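PDB 2Z4T: beta-galactoside alpha-2,6-sialyltransferase, which probably transfers sialic acid from a CMP-linked donor to galactosides such as lactose, forming an alpha-2,6 linkage. Local coordinates for residues L482-I487 and V492-V497; F462-S467 and A501-C506; K186-K191 and K214-F219; L117-D122 and A178-E183. One frame throughout, in Å; residues are numbered along the deposited sequence.

Contact 1 of 4, residues L482-I487 and V492-V497; sequences LVQVMI and VKEENV. With PO4 (phosphate ion), chain J.
Ile487, near the end of helix 481-488, lays its side chain over Val492 and Glu494, the first residue of the 3-10 segment 494-496, and most of the contact follows from that. With CG1 beside the backbone N (chi1 -70°) and CD1 carried onward, the isoleucine uses two carbons on two partners: CG1 lies 3.6 Å from Val492 CG1, and CD1 rests on the aliphatic part of Glu494, 3.7 Å from its CG. The two beta-branched side chains meet at a slant rather than end to end. CD1 also approaches Val497 CG2, which meets Val483 CG1 from the preceding turn of the helix at 3.9 Å, so Val497 bridges Val483 and Ile487, one turn apart.

The backbones add little. Val492 N makes a weak hydrogen bond to Met486 O, while Ile487 CA directs its hydrogen at Val492 O, 3.4 Å from that oxygen and nearly straight (170°). A water donates to Val492 O and, weakly, to Ile487 O. On the outer side Gln484 NE2 stands 3.5 Å from Glu494 OE2, amide and carboxylate planes 71° apart, but its hydrogen bond goes to Leu478 O. Lys493 N donates at 2.6 Å to O1 of a phosphate ion, probably from the crystallisation liquor.

Val483 and Val497 both touch Phe465 of strand 460-465. Here the chain leaves a helix and turns back into a parallel strand: strands 460-465 and 498-499, neighbours in one sheet, are joined through helix 481-488 in a beta-alpha-beta crossover of the second Rossmann-like half of a GT-B fold.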
loop_
_atom_site.group_PDB
_atom_site.type_symbol
_atom_site.label_atom_id
_atom_site.label_comp_id
_atom_site.label_asym_id
_atom_site.label_seq_id
_atom_site.Cartn_x
_atom_site.Cartn_y
_atom_site.Cartn_z
ATOM N N LEU A 482 8.267 21.434 -6.432
ATOM C CA LEU A 482 8.497 20.652 -5.251
ATOM C C LEU A 482 8.892 21.595 -4.114
ATOM O O LEU A 482 8.382 21.469 -2.984
ATOM C CB LEU A 482 9.539 19.542 -5.496
ATOM C CG LEU A 482 9.747 18.624 -4.279
ATOM C CD1 LEU A 482 8.448 17.855 -3.958
ATOM C CD2 LEU A 482 10.967 17.682 -4.400
ATOM N N VAL A 483 9.750 22.572 -4.423
ATOM C CA VAL A 483 10.180 23.533 -3.401
ATOM C C VAL A 483 8.982 24.306 -2.860
ATOM O O VAL A 483 8.807 24.411 -1.641
ATOM C CB VAL A 483 11.255 24.504 -3.897
ATOM C CG1 VAL A 483 11.607 25.490 -2.793
ATOM C CG2 VAL A 483 12.489 23.759 -4.344
ATOM N N GLN A 484 8.148 24.812 -3.773
ATOM C CA GLN A 484 6.965 25.577 -3.391
ATOM C C GLN A 484 5.898 24.738 -2.663
ATOM O O GLN A 484 5.270 25.239 -1.740
ATOM C CB GLN A 484 6.369 26.329 -4.606
ATOM C CG GLN A 484 7.232 27.474 -5.163
ATOM C CD GLN A 484 7.599 28.519 -4.089
ATOM O OE1 GLN A 484 6.735 29.011 -3.366
ATOM N NE2 GLN A 484 8.885 28.831 -3.975
ATOM N N VAL A 485 5.714 23.469 -3.044
ATOM C CA VAL A 485 4.876 22.550 -2.240
ATOM C C VAL A 485 5.245 22.682 -0.742
ATOM O O VAL A 485 4.347 22.663 0.121
ATOM C CB VAL A 485 4.782 21.164 -2.815
ATOM C CG1 VAL A 485 3.952 20.274 -1.909
ATOM C CG2 VAL A 485 4.139 21.260 -4.204
ATOM N N MET A 486 6.520 22.678 -0.365
ATOM C CA MET A 486 7.052 21.792 0.649
ATOM C C MET A 486 7.174 23.002 1.634
ATOM O O MET A 486 6.987 22.889 2.859
ATOM C CB MET A 486 8.410 21.186 0.333
ATOM C CG MET A 486 8.290 19.747 -0.154
ATOM S SD MET A 486 9.776 18.797 0.121
ATOM C CE MET A 486 10.511 18.873 -1.439
ATOM N N ILE A 487 7.427 24.179 1.049
ATOM C CA ILE A 487 7.261 25.444 1.741
ATOM C C ILE A 487 5.813 25.633 2.199
ATOM O O ILE A 487 5.582 25.884 3.372
ATOM C CB ILE A 487 7.684 26.654 0.876
ATOM C CG1 ILE A 487 9.196 26.691 0.669
ATOM C CG2 ILE A 487 7.225 27.965 1.523
ATOM C CD1 ILE A 487 9.622 27.582 -0.479
ATOM N N VAL A 492 9.496 23.319 5.177
ATOM C CA VAL A 492 10.715 24.037 5.016
ATOM C C VAL A 492 10.310 25.499 4.888
ATOM O O VAL A 492 9.179 25.802 4.496
ATOM C CB VAL A 492 11.420 23.466 3.750
ATOM C CG1 VAL A 492 10.930 24.144 2.443
ATOM C CG2 VAL A 492 12.881 23.526 3.895
ATOM N N LYS A 493 11.209 26.403 5.245
ATOM C CA LYS A 493 10.961 27.842 5.098
ATOM C C LYS A 493 11.760 28.371 3.913
ATOM O O LYS A 493 12.910 27.970 3.730
ATOM C CB LYS A 493 11.337 28.581 6.386
ATOM C CG LYS A 493 10.203 28.659 7.406
ATOM C CD LYS A 493 10.655 29.215 8.779
ATOM C CE LYS A 493 10.476 28.137 9.868
ATOM N NZ LYS A 493 10.823 28.611 11.241
ATOM N N GLU A 494 11.167 29.257 3.111
ATOM C CA GLU A 494 11.825 29.717 1.888
ATOM C C GLU A 494 13.235 30.258 2.127
ATOM O O GLU A 494 14.181 29.870 1.439
ATOM C CB GLU A 494 10.993 30.749 1.115
ATOM C CG GLU A 494 11.378 30.804 -0.372
ATOM C CD GLU A 494 10.694 31.928 -1.160
ATOM O OE1 GLU A 494 11.022 33.111 -0.894
ATOM O OE2 GLU A 494 9.862 31.621 -2.069
ATOM N N GLU A 495 13.384 31.150 3.097
ATOM C CA GLU A 495 14.683 31.771 3.339
ATOM C C GLU A 495 15.769 30.752 3.733
ATOM O O GLU A 495 16.951 31.058 3.660
ATOM C CB GLU A 495 14.573 32.939 4.349
ATOM C CG GLU A 495 14.024 32.584 5.770
ATOM C CD GLU A 495 12.497 32.294 5.809
ATOM O OE1 GLU A 495 11.805 32.397 4.755
ATOM O OE2 GLU A 495 11.990 31.947 6.906
ATOM N N ASN A 496 15.367 29.537 4.110
ATOM C CA ASN A 496 16.321 28.489 4.483
ATOM C C ASN A 496 16.447 27.303 3.510
ATOM O O ASN A 496 17.174 26.344 3.805
ATOM C CB ASN A 496 15.992 27.918 5.863
ATOM C CG ASN A 496 15.863 28.987 6.952
ATOM O OD1 ASN A 496 16.229 30.155 6.771
ATOM N ND2 ASN A 496 15.326 28.577 8.097
ATOM N N VAL A 497 15.732 27.336 2.384
ATOM C CA VAL A 497 15.806 26.253 1.408
ATOM C C VAL A 497 17.256 26.115 0.980
ATOM O O VAL A 497 17.920 27.129 0.739
ATOM C CB VAL A 497 14.955 26.554 0.153
ATOM C CG1 VAL A 497 15.304 25.629 -0.973
ATOM C CG2 VAL A 497 13.472 26.474 0.468
HETATM P P PO4 J . 13.603 25.388 7.498
HETATM O O1 PO4 J . 13.553 25.779 6.044
HETATM O O2 PO4 J . 12.367 25.903 8.204
HETATM O O3 PO4 J . 13.654 23.873 7.612
HETATM O O4 PO4 J . 14.846 26.011 8.093
HETATM O O HOH W 1 7.307 27.103 6.009
#

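Contact 2 of 4, residues F462-S467 and A501-C506; sequences FIVFTS and ADLPNC
Ser467 and Ala501 mark the narrow end of this contact, their CA atoms 6.1 Å apart; between Val464 CA and Leu503 CA the gap has widened to 9.1 Å. Residues 462-467 include the last part of strand 460-465 and the loop after it, whereas 501-506 is an irregular run that follows strand 498-499. The two backbones diverge without pairing, and side chains have to fill the interval.

In the wider part Val464 and Leu503 reach for each other tip to tip. Val464 CG1, opposite the backbone N (chi1 174°), meets Leu503 CD1 at 4.0 Å, and the same leucine methyl lies 4.2 Å from Val464 CG2, so one CD1 sits against both branches of the valine. At the narrow end Ser467 turns OG toward the alanine methyl, 3.6 Å from Ala501 CB. Ala501 and Asp502 are modelled in two conformers, so details there, including the cis peptide between them, are doubtful.

Leu503 also packs on Val381 of helix 371-386, and Val464 on Trp500. Polar atoms find their partners elsewhere: Pro504 O accepts from the amides of Asn380 and Asn384, Ser467 O from Tyr373 OH, and Cys506 is tied to Cys511 by a disulfide.

What joins the two segments is thus dispersion between methyl groups and, in the conformer described, an alanine methyl near a serine hydroxyl; they share no hydrogen bond. Methyl packing of this kind has little directional preference; the course of 501-506 is probably set more by its hydrogen bonds to helix 371-386 and by the disulfide.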
loop_
_atom_site.group_PDB
_atom_site.type_symbol
_atom_site.label_atom_id
_atom_site.label_comp_id
_atom_site.label_asym_id
_atom_site.label_seq_id
_atom_site.Cartn_x
_atom_site.Cartn_y
_atom_site.Cartn_z
ATOM N N PHE A 462 18.071 19.013 8.480
ATOM C CA PHE A 462 17.995 19.850 7.290
ATOM C C PHE A 462 17.563 19.038 6.080
ATOM O O PHE A 462 17.742 17.821 6.041
ATOM C CB PHE A 462 19.308 20.611 7.015
ATOM C CG PHE A 462 20.494 19.729 6.702
ATOM C CD1 PHE A 462 20.712 19.252 5.413
ATOM C CD2 PHE A 462 21.419 19.409 7.688
ATOM C CE1 PHE A 462 21.820 18.431 5.109
ATOM C CE2 PHE A 462 22.532 18.591 7.404
ATOM C CZ PHE A 462 22.726 18.101 6.104
ATOM N N ILE A 463 16.982 19.725 5.106
ATOM C CA ILE A 463 16.582 19.107 3.865
ATOM C C ILE A 463 17.325 19.790 2.733
ATOM O O ILE A 463 17.546 20.989 2.759
ATOM C CB ILE A 463 15.062 19.223 3.656
ATOM C CG1 ILE A 463 14.304 18.506 4.779
ATOM C CG2 ILE A 463 14.650 18.652 2.311
ATOM C CD1 ILE A 463 12.799 18.684 4.702
ATOM N N VAL A 464 17.739 19.039 1.729
ATOM C CA VAL A 464 18.456 19.664 0.635
ATOM C C VAL A 464 17.767 19.284 -0.647
ATOM O O VAL A 464 17.419 18.120 -0.847
ATOM C CB VAL A 464 19.944 19.252 0.607
ATOM C CG1 VAL A 464 20.634 19.817 -0.630
ATOM C CG2 VAL A 464 20.644 19.719 1.874
ATOM N N PHE A 465 17.559 20.274 -1.504
ATOM C CA PHE A 465 16.956 20.056 -2.799
ATOM C C PHE A 465 18.016 19.896 -3.870
ATOM O O PHE A 465 19.133 20.388 -3.754
ATOM C CB PHE A 465 16.034 21.219 -3.171
ATOM C CG PHE A 465 14.824 21.334 -2.306
ATOM C CD1 PHE A 465 13.593 20.892 -2.764
ATOM C CD2 PHE A 465 14.909 21.891 -1.037
ATOM C CE1 PHE A 465 12.460 20.998 -1.955
ATOM C CE2 PHE A 465 13.776 21.996 -0.224
ATOM C CZ PHE A 465 12.555 21.543 -0.679
ATOM N N THR A 466 17.604 19.212 -4.921
ATOM C CA THR A 466 18.339 18.917 -6.129
ATOM C C THR A 466 18.776 20.136 -6.973
ATOM O O THR A 466 18.098 21.139 -7.036
ATOM C CB THR A 466 17.413 17.964 -6.897
ATOM O OG1 THR A 466 17.761 16.612 -6.551
ATOM C CG2 THR A 466 17.386 18.191 -8.408
ATOM N N SER A 467 19.936 20.034 -7.602
ATOM C CA SER A 467 20.427 21.025 -8.547
ATOM C C SER A 467 20.940 20.259 -9.743
ATOM O O SER A 467 21.346 19.107 -9.610
ATOM C CB SER A 467 21.578 21.835 -7.948
ATOM O OG SER A 467 21.124 22.737 -6.964
ATOM N N ALA A 501 23.820 23.098 -4.527
ATOM C CA ALA A 501 24.879 23.758 -5.304
ATOM C C ALA A 501 25.564 25.148 -5.078
ATOM O O ALA A 501 26.618 25.327 -5.708
ATOM C CB ALA A 501 24.601 23.546 -6.825
ATOM N N ASP A 502 25.146 26.117 -4.243
ATOM C CA ASP A 502 24.470 26.142 -2.911
ATOM C C ASP A 502 25.230 25.651 -1.677
ATOM O O ASP A 502 25.375 26.408 -0.713
ATOM C CB ASP A 502 22.980 25.784 -2.889
ATOM C CG ASP A 502 22.209 26.482 -1.728
ATOM O OD1 ASP A 502 21.008 26.781 -1.877
ATOM O OD2 ASP A 502 22.796 26.738 -0.658
ATOM N N LEU A 503 25.731 24.420 -1.679
ATOM C CA LEU A 503 26.398 23.955 -0.473
ATOM C C LEU A 503 27.906 24.039 -0.672
ATOM O O LEU A 503 28.377 23.955 -1.809
ATOM C CB LEU A 503 26.015 22.518 -0.145
ATOM C CG LEU A 503 24.576 22.207 0.243
ATOM C CD1 LEU A 503 24.423 20.690 0.324
ATOM C CD2 LEU A 503 24.155 22.896 1.550
ATOM N N PRO A 504 28.668 24.185 0.431
ATOM C CA PRO A 504 30.121 24.192 0.338
ATOM C C PRO A 504 30.607 22.865 -0.184
ATOM O O PRO A 504 29.975 21.847 0.068
ATOM C CB PRO A 504 30.584 24.344 1.790
ATOM C CG PRO A 504 29.376 24.613 2.609
ATOM C CD PRO A 504 28.170 24.340 1.812
ATOM N N ASN A 505 31.716 22.878 -0.904
ATOM C CA ASN A 505 32.318 21.659 -1.394
ATOM C C ASN A 505 33.274 21.017 -0.353
ATOM O O ASN A 505 34.379 21.529 -0.077
ATOM C CB ASN A 505 33.029 21.924 -2.722
ATOM C CG ASN A 505 33.515 20.648 -3.393
ATOM O OD1 ASN A 505 33.350 19.543 -2.861
ATOM N ND2 ASN A 505 34.131 20.794 -4.562
ATOM N N CYS A 506 32.852 19.884 0.198
ATOM C CA CYS A 506 33.607 19.223 1.229
ATOM C C CYS A 506 34.487 18.097 0.704
ATOM O O CYS A 506 35.024 17.327 1.494
ATOM C CB CYS A 506 32.667 18.691 2.291
ATOM S SG CYS A 506 31.641 19.965 3.025
#

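Contact 3 of 4, residues K186-K191 and K214-F219; sequences KQAQTK and KELNSF
Ala188 CB sits almost squarely on the Phe219 ring, a CH-pi contact in which the methyl carbon lies 3.7 Å from the ring centroid and only 9° off the normal. All six ring carbons are at similar distances from it, so the methyl stands over the middle of the face and not over one edge. The ring is brought there by a first torsion that sets CG beside the backbone N (chi1 -76°), with the CB of each residue directed at the opposite segment. Gln189 adds its methylene to the contacts with the ring: CG lies 3.9 Å from Phe219 CE2, approaching obliquely, and the amide beyond it is turned 69° from the ring plane.

Purely aliphatic packing completes the grip on the alanine. Leu216 sends its CD2 to within 4.0 Å of Ala188 CB, so that the methyl touches the leucine branch as well as the aromatic face.

Backbone hydrogen bonds act within the segments and set the shape from which these groups project. At the C-terminal side of helix 205-216, Leu216 to Phe219 form a type I beta turn, closed by Phe219 N donating to Leu216 O at 2.9 Å. This turn brings Phe219, three residues after the leucine, to face helix 178-190.

Beneath the contact both Ala188 and Leu216 rest on Val222 of strand 222-230. Two helices side by side over the parallel part of the sheet, linked through strand 194-201, are characteristic of the first Rossmann-like domain of a GT-B glycosyltransferase.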
loop_
_atom_site.group_PDB
_atom_site.type_symbol
_atom_site.label_atom_id
_atom_site.label_comp_id
_atom_site.label_asym_id
_atom_site.label_seq_id
_atom_site.Cartn_x
_atom_site.Cartn_y
_atom_site.Cartn_z
ATOM N N LYS A 186 -11.667 -13.647 -15.819
ATOM C CA LYS A 186 -12.010 -15.029 -15.521
ATOM C C LYS A 186 -12.829 -15.124 -14.233
ATOM O O LYS A 186 -13.797 -15.877 -14.185
ATOM C CB LYS A 186 -10.761 -15.919 -15.501
ATOM C CG LYS A 186 -10.068 -15.987 -16.867
ATOM C CD LYS A 186 -8.827 -16.867 -16.870
ATOM C CE LYS A 186 -8.029 -16.654 -18.152
ATOM N NZ LYS A 186 -7.214 -17.838 -18.526
ATOM N N GLN A 187 -12.477 -14.346 -13.212
ATOM C CA GLN A 187 -13.280 -14.344 -11.984
ATOM C C GLN A 187 -14.716 -13.853 -12.236
ATOM O O GLN A 187 -15.668 -14.406 -11.682
ATOM C CB GLN A 187 -12.641 -13.525 -10.845
ATOM C CG GLN A 187 -11.268 -14.001 -10.382
ATOM C CD GLN A 187 -11.248 -15.485 -9.991
ATOM O OE1 GLN A 187 -10.536 -16.293 -10.604
ATOM N NE2 GLN A 187 -12.024 -15.843 -8.977
ATOM N N ALA A 188 -14.853 -12.824 -13.073
ATOM C CA ALA A 188 -16.148 -12.240 -13.410
ATOM C C ALA A 188 -17.001 -13.241 -14.175
ATOM O O ALA A 188 -18.228 -13.257 -14.027
ATOM C CB ALA A 188 -15.963 -10.983 -14.234
ATOM N N GLN A 189 -16.346 -14.061 -14.997
ATOM C CA GLN A 189 -17.026 -15.051 -15.815
ATOM C C GLN A 189 -17.456 -16.257 -15.004
ATOM O O GLN A 189 -18.391 -16.952 -15.364
ATOM C CB GLN A 189 -16.102 -15.532 -16.928
ATOM C CG GLN A 189 -16.182 -14.719 -18.196
ATOM C CD GLN A 189 -14.964 -14.895 -19.075
ATOM O OE1 GLN A 189 -14.880 -14.304 -20.145
ATOM N NE2 GLN A 189 -14.005 -15.698 -18.622
ATOM N N THR A 190 -16.773 -16.470 -13.894
ATOM C CA THR A 190 -16.772 -17.741 -13.194
ATOM C C THR A 190 -17.523 -17.677 -11.863
ATOM O O THR A 190 -18.074 -18.669 -11.415
ATOM C CB THR A 190 -15.285 -18.198 -13.036
ATOM O OG1 THR A 190 -14.915 -18.948 -14.202
ATOM C CG2 THR A 190 -15.011 -19.018 -11.772
ATOM N N LYS A 191 -17.557 -16.508 -11.243
ATOM C CA LYS A 191 -18.230 -16.346 -9.966
ATOM C C LYS A 191 -19.658 -15.847 -10.165
ATOM O O LYS A 191 -19.917 -14.964 -11.002
ATOM C CB LYS A 191 -17.430 -15.395 -9.075
ATOM C CG LYS A 191 -16.051 -15.948 -8.698
ATOM C CD LYS A 191 -16.206 -17.299 -8.032
ATOM C CE LYS A 191 -15.023 -17.633 -7.154
ATOM N NZ LYS A 191 -13.872 -18.028 -7.990
ATOM N N LYS A 214 -12.959 -1.276 -17.810
ATOM C CA LYS A 214 -13.682 -1.410 -19.044
ATOM C C LYS A 214 -14.029 -2.842 -19.401
ATOM O O LYS A 214 -14.921 -3.072 -20.182
ATOM C CB LYS A 214 -13.059 -0.609 -20.175
ATOM C CG LYS A 214 -11.785 -1.078 -20.731
ATOM C CD LYS A 214 -11.336 -0.051 -21.810
ATOM C CE LYS A 214 -11.911 -0.382 -23.193
ATOM N NZ LYS A 214 -11.265 0.456 -24.252
ATOM N N GLU A 215 -13.352 -3.805 -18.787
ATOM C CA GLU A 215 -13.760 -5.206 -18.879
ATOM C C GLU A 215 -14.925 -5.474 -17.953
ATOM O O GLU A 215 -15.970 -5.946 -18.389
ATOM C CB GLU A 215 -12.608 -6.146 -18.532
ATOM C CG GLU A 215 -11.464 -6.115 -19.509
ATOM C CD GLU A 215 -11.903 -6.361 -20.933
ATOM O OE1 GLU A 215 -12.622 -7.359 -21.177
ATOM O OE2 GLU A 215 -11.533 -5.542 -21.809
ATOM N N LEU A 216 -14.739 -5.150 -16.683
ATOM C CA LEU A 216 -15.749 -5.332 -15.642
ATOM C C LEU A 216 -17.075 -4.605 -15.903
ATOM O O LEU A 216 -18.141 -5.065 -15.476
ATOM C CB LEU A 216 -15.181 -4.891 -14.288
ATOM C CG LEU A 216 -14.102 -5.808 -13.719
ATOM C CD1 LEU A 216 -13.736 -5.432 -12.286
ATOM C CD2 LEU A 216 -14.580 -7.262 -13.789
ATOM N N ASN A 217 -16.999 -3.465 -16.585
ATOM C CA ASN A 217 -18.173 -2.672 -16.898
ATOM C C ASN A 217 -19.319 -3.462 -17.539
ATOM O O ASN A 217 -20.482 -3.187 -17.258
ATOM C CB ASN A 217 -17.808 -1.489 -17.797
ATOM C CG ASN A 217 -18.916 -0.451 -17.854
ATOM O OD1 ASN A 217 -19.244 0.185 -16.839
ATOM N ND2 ASN A 217 -19.522 -0.294 -19.036
ATOM N N SER A 218 -19.000 -4.430 -18.393
ATOM C CA SER A 218 -20.036 -5.211 -19.060
ATOM C C SER A 218 -20.568 -6.389 -18.225
ATOM O O SER A 218 -21.502 -7.086 -18.654
ATOM C CB SER A 218 -19.553 -5.689 -20.443
ATOM O OG SER A 218 -18.326 -6.398 -20.326
ATOM N N PHE A 219 -19.992 -6.601 -17.042
ATOM C CA PHE A 219 -20.380 -7.720 -16.163
ATOM C C PHE A 219 -21.360 -7.341 -15.044
ATOM O O PHE A 219 -20.957 -6.779 -14.026
ATOM C CB PHE A 219 -19.139 -8.336 -15.532
ATOM C CG PHE A 219 -18.371 -9.187 -16.453
ATOM C CD1 PHE A 219 -17.250 -8.683 -17.105
ATOM C CD2 PHE A 219 -18.763 -10.495 -16.686
ATOM C CE1 PHE A 219 -16.511 -9.474 -17.977
ATOM C CE2 PHE A 219 -18.029 -11.299 -17.565
ATOM C CZ PHE A 219 -16.896 -10.778 -18.212
#

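Contact 4 of 4, residues L117-D122 and A178-E183; sequences LEVYVD and ADLVQE
Leu180 is the one helix side chain that closes on the strand here, and it meets two valines that project from the same strand face. Its CG stands roughly opposite the backbone N (chi1 -154°), which carries both methyls out to the sheet. Leu180 CD1 and Val121 CG2 meet tip to tip at 4.0 Å. Against Val119 the leucine slides past in the reverse direction, with Val119 CG1 at 4.2 Å from Leu180 CD2. All three residues are buried, and the contact is wholly apolar.

Away from this core it thins quickly. One turn further along the helix, the Glu183 side chain keeps well clear of strand 117-122 and is partly exposed, while Ala178, Asp179 and Gln182 lie on the exposed surface of the helix.

Polar groups occupy the other face of the strand. Tyr120 OH donates to Glu118 OE2 at 2.6 Å, arriving from well above the carboxylate plane (70°), and the same carboxylate oxygen has a salt bridge to Arg147. Asp122, a magnesium ligand in another structure of this protein, is held by Thr128 and Asn201.

Strand 103-122 thus lies between two layers: Tyr120 packs on helix 126-141, and helix 178-190 covers the valine side, where Tyr148 of strand 146-151 also touches Leu180 and Asn208 of helix 205-216 touches Val121.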
loop_
_atom_site.group_PDB
_atom_site.type_symbol
_atom_site.label_atom_id
_atom_site.label_comp_id
_atom_site.label_asym_id
_atom_site.label_seq_id
_atom_site.Cartn_x
_atom_site.Cartn_y
_atom_site.Cartn_z
ATOM N N LEU A 117 -12.965 -10.009 -4.461
ATOM C CA LEU A 117 -11.657 -9.790 -5.022
ATOM C C LEU A 117 -11.166 -8.415 -4.557
ATOM O O LEU A 117 -11.959 -7.445 -4.393
ATOM C CB LEU A 117 -11.743 -9.880 -6.542
ATOM C CG LEU A 117 -10.455 -9.959 -7.355
ATOM C CD1 LEU A 117 -9.644 -11.179 -6.960
ATOM C CD2 LEU A 117 -10.763 -9.981 -8.845
ATOM N N GLU A 118 -9.862 -8.366 -4.281
ATOM C CA GLU A 118 -9.171 -7.134 -3.950
ATOM C C GLU A 118 -7.960 -7.056 -4.849
ATOM O O GLU A 118 -7.144 -7.978 -4.848
ATOM C CB GLU A 118 -8.712 -7.154 -2.510
ATOM C CG GLU A 118 -9.816 -6.984 -1.498
ATOM C CD GLU A 118 -9.306 -7.181 -0.080
ATOM O OE1 GLU A 118 -10.097 -6.980 0.864
ATOM O OE2 GLU A 118 -8.117 -7.553 0.077
ATOM N N VAL A 119 -7.872 -5.972 -5.628
ATOM C CA VAL A 119 -6.777 -5.757 -6.572
ATOM C C VAL A 119 -5.946 -4.531 -6.148
ATOM O O VAL A 119 -6.500 -3.468 -5.849
ATOM C CB VAL A 119 -7.320 -5.584 -7.998
ATOM C CG1 VAL A 119 -6.189 -5.431 -8.997
ATOM C CG2 VAL A 119 -8.222 -6.766 -8.402
ATOM N N TYR A 120 -4.623 -4.682 -6.112
ATOM C CA TYR A 120 -3.729 -3.612 -5.677
ATOM C C TYR A 120 -2.586 -3.422 -6.663
ATOM O O TYR A 120 -1.825 -4.365 -6.919
ATOM C CB TYR A 120 -3.107 -3.945 -4.323
ATOM C CG TYR A 120 -4.057 -4.362 -3.208
ATOM C CD1 TYR A 120 -4.450 -3.446 -2.239
ATOM C CD2 TYR A 120 -4.511 -5.682 -3.102
ATOM C CE1 TYR A 120 -5.298 -3.802 -1.198
ATOM C CE2 TYR A 120 -5.359 -6.065 -2.060
ATOM C CZ TYR A 120 -5.744 -5.108 -1.105
ATOM O OH TYR A 120 -6.565 -5.441 -0.065
ATOM N N VAL A 121 -2.452 -2.210 -7.208
ATOM C CA VAL A 121 -1.465 -1.957 -8.242
ATOM C C VAL A 121 -0.638 -0.713 -7.926
ATOM O O VAL A 121 -1.182 0.393 -7.688
ATOM C CB VAL A 121 -2.120 -1.802 -9.643
ATOM C CG1 VAL A 121 -1.059 -1.745 -10.752
ATOM C CG2 VAL A 121 -3.120 -2.943 -9.930
ATOM N N ASP A 122 0.681 -0.889 -7.956
ATOM C CA ASP A 122 1.601 0.211 -7.797
ATOM C C ASP A 122 3.031 -0.197 -8.148
ATOM O O ASP A 122 3.457 -1.326 -7.892
ATOM C CB ASP A 122 1.547 0.755 -6.356
ATOM C CG ASP A 122 2.567 1.856 -6.120
ATOM O OD1 ASP A 122 2.636 2.800 -6.941
ATOM O OD2 ASP A 122 3.315 1.778 -5.129
ATOM N N ALA A 178 -1.728 -7.086 -18.811
ATOM C CA ALA A 178 -2.821 -7.797 -19.471
ATOM C C ALA A 178 -3.205 -9.056 -18.709
ATOM O O ALA A 178 -4.391 -9.368 -18.585
ATOM C CB ALA A 178 -2.453 -8.145 -20.941
ATOM N N ASP A 179 -2.217 -9.788 -18.201
ATOM C CA ASP A 179 -2.538 -11.047 -17.536
ATOM C C ASP A 179 -3.286 -10.835 -16.214
ATOM O O ASP A 179 -4.051 -11.687 -15.804
ATOM C CB ASP A 179 -1.332 -12.022 -17.432
ATOM C CG ASP A 179 -0.213 -11.519 -16.505
ATOM O OD1 ASP A 179 0.041 -10.299 -16.417
ATOM O OD2 ASP A 179 0.437 -12.370 -15.860
ATOM N N LEU A 180 -3.113 -9.688 -15.579
ATOM C CA LEU A 180 -3.902 -9.360 -14.383
ATOM C C LEU A 180 -5.351 -9.114 -14.784
ATOM O O LEU A 180 -6.278 -9.601 -14.126
ATOM C CB LEU A 180 -3.360 -8.103 -13.706
ATOM C CG LEU A 180 -3.551 -7.846 -12.215
ATOM C CD1 LEU A 180 -3.331 -6.365 -11.900
ATOM C CD2 LEU A 180 -4.853 -8.329 -11.651
ATOM N N VAL A 181 -5.531 -8.351 -15.864
ATOM C CA VAL A 181 -6.869 -8.040 -16.380
ATOM C C VAL A 181 -7.591 -9.347 -16.736
ATOM O O VAL A 181 -8.715 -9.579 -16.262
ATOM C CB VAL A 181 -6.839 -7.055 -17.583
ATOM C CG1 VAL A 181 -8.219 -6.941 -18.227
ATOM C CG2 VAL A 181 -6.337 -5.680 -17.158
ATOM N N GLN A 182 -6.937 -10.207 -17.528
ATOM C CA GLN A 182 -7.484 -11.518 -17.905
ATOM C C GLN A 182 -7.904 -12.342 -16.684
ATOM O O GLN A 182 -8.962 -12.972 -16.666
ATOM C CB GLN A 182 -6.455 -12.296 -18.730
ATOM C CG GLN A 182 -6.245 -11.742 -20.132
ATOM C CD GLN A 182 -4.890 -12.094 -20.731
ATOM O OE1 GLN A 182 -4.437 -11.431 -21.663
ATOM N NE2 GLN A 182 -4.235 -13.127 -20.197
ATOM N N GLU A 183 -7.054 -12.346 -15.660
ATOM C CA GLU A 183 -7.391 -13.111 -14.467
ATOM C C GLU A 183 -8.640 -12.554 -13.775
ATOM O O GLU A 183 -9.495 -13.321 -13.312
ATOM C CB GLU A 183 -6.213 -13.217 -13.504
ATOM C CG GLU A 183 -6.434 -14.227 -12.374
ATOM C CD GLU A 183 -6.883 -15.620 -12.894
ATOM O OE1 GLU A 183 -6.209 -16.166 -13.812
ATOM O OE2 GLU A 183 -7.913 -16.146 -12.381
#

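In the fold
Contacts 3 and 4 share helix 178-190 and touch through Glu215 and Val181: contact 4 is the buried helix-to-sheet layer, while contact 3 lies nearer the surface, where a helix meets the turn that follows its neighbour. Contacts 1 and 2 lie on the opposite side of the chain's centre, well away from the other pair, and meet each other around Phe465. Contact 1 is nested within the loop that contact 2 closes. Contacts 1 to 3 are partly buried and only contact 4 is fully buried. Methyl packing is common to all four, but only contact 3 uses an aromatic face, and only contact 1 adds a weak backbone bond, a water and an ion.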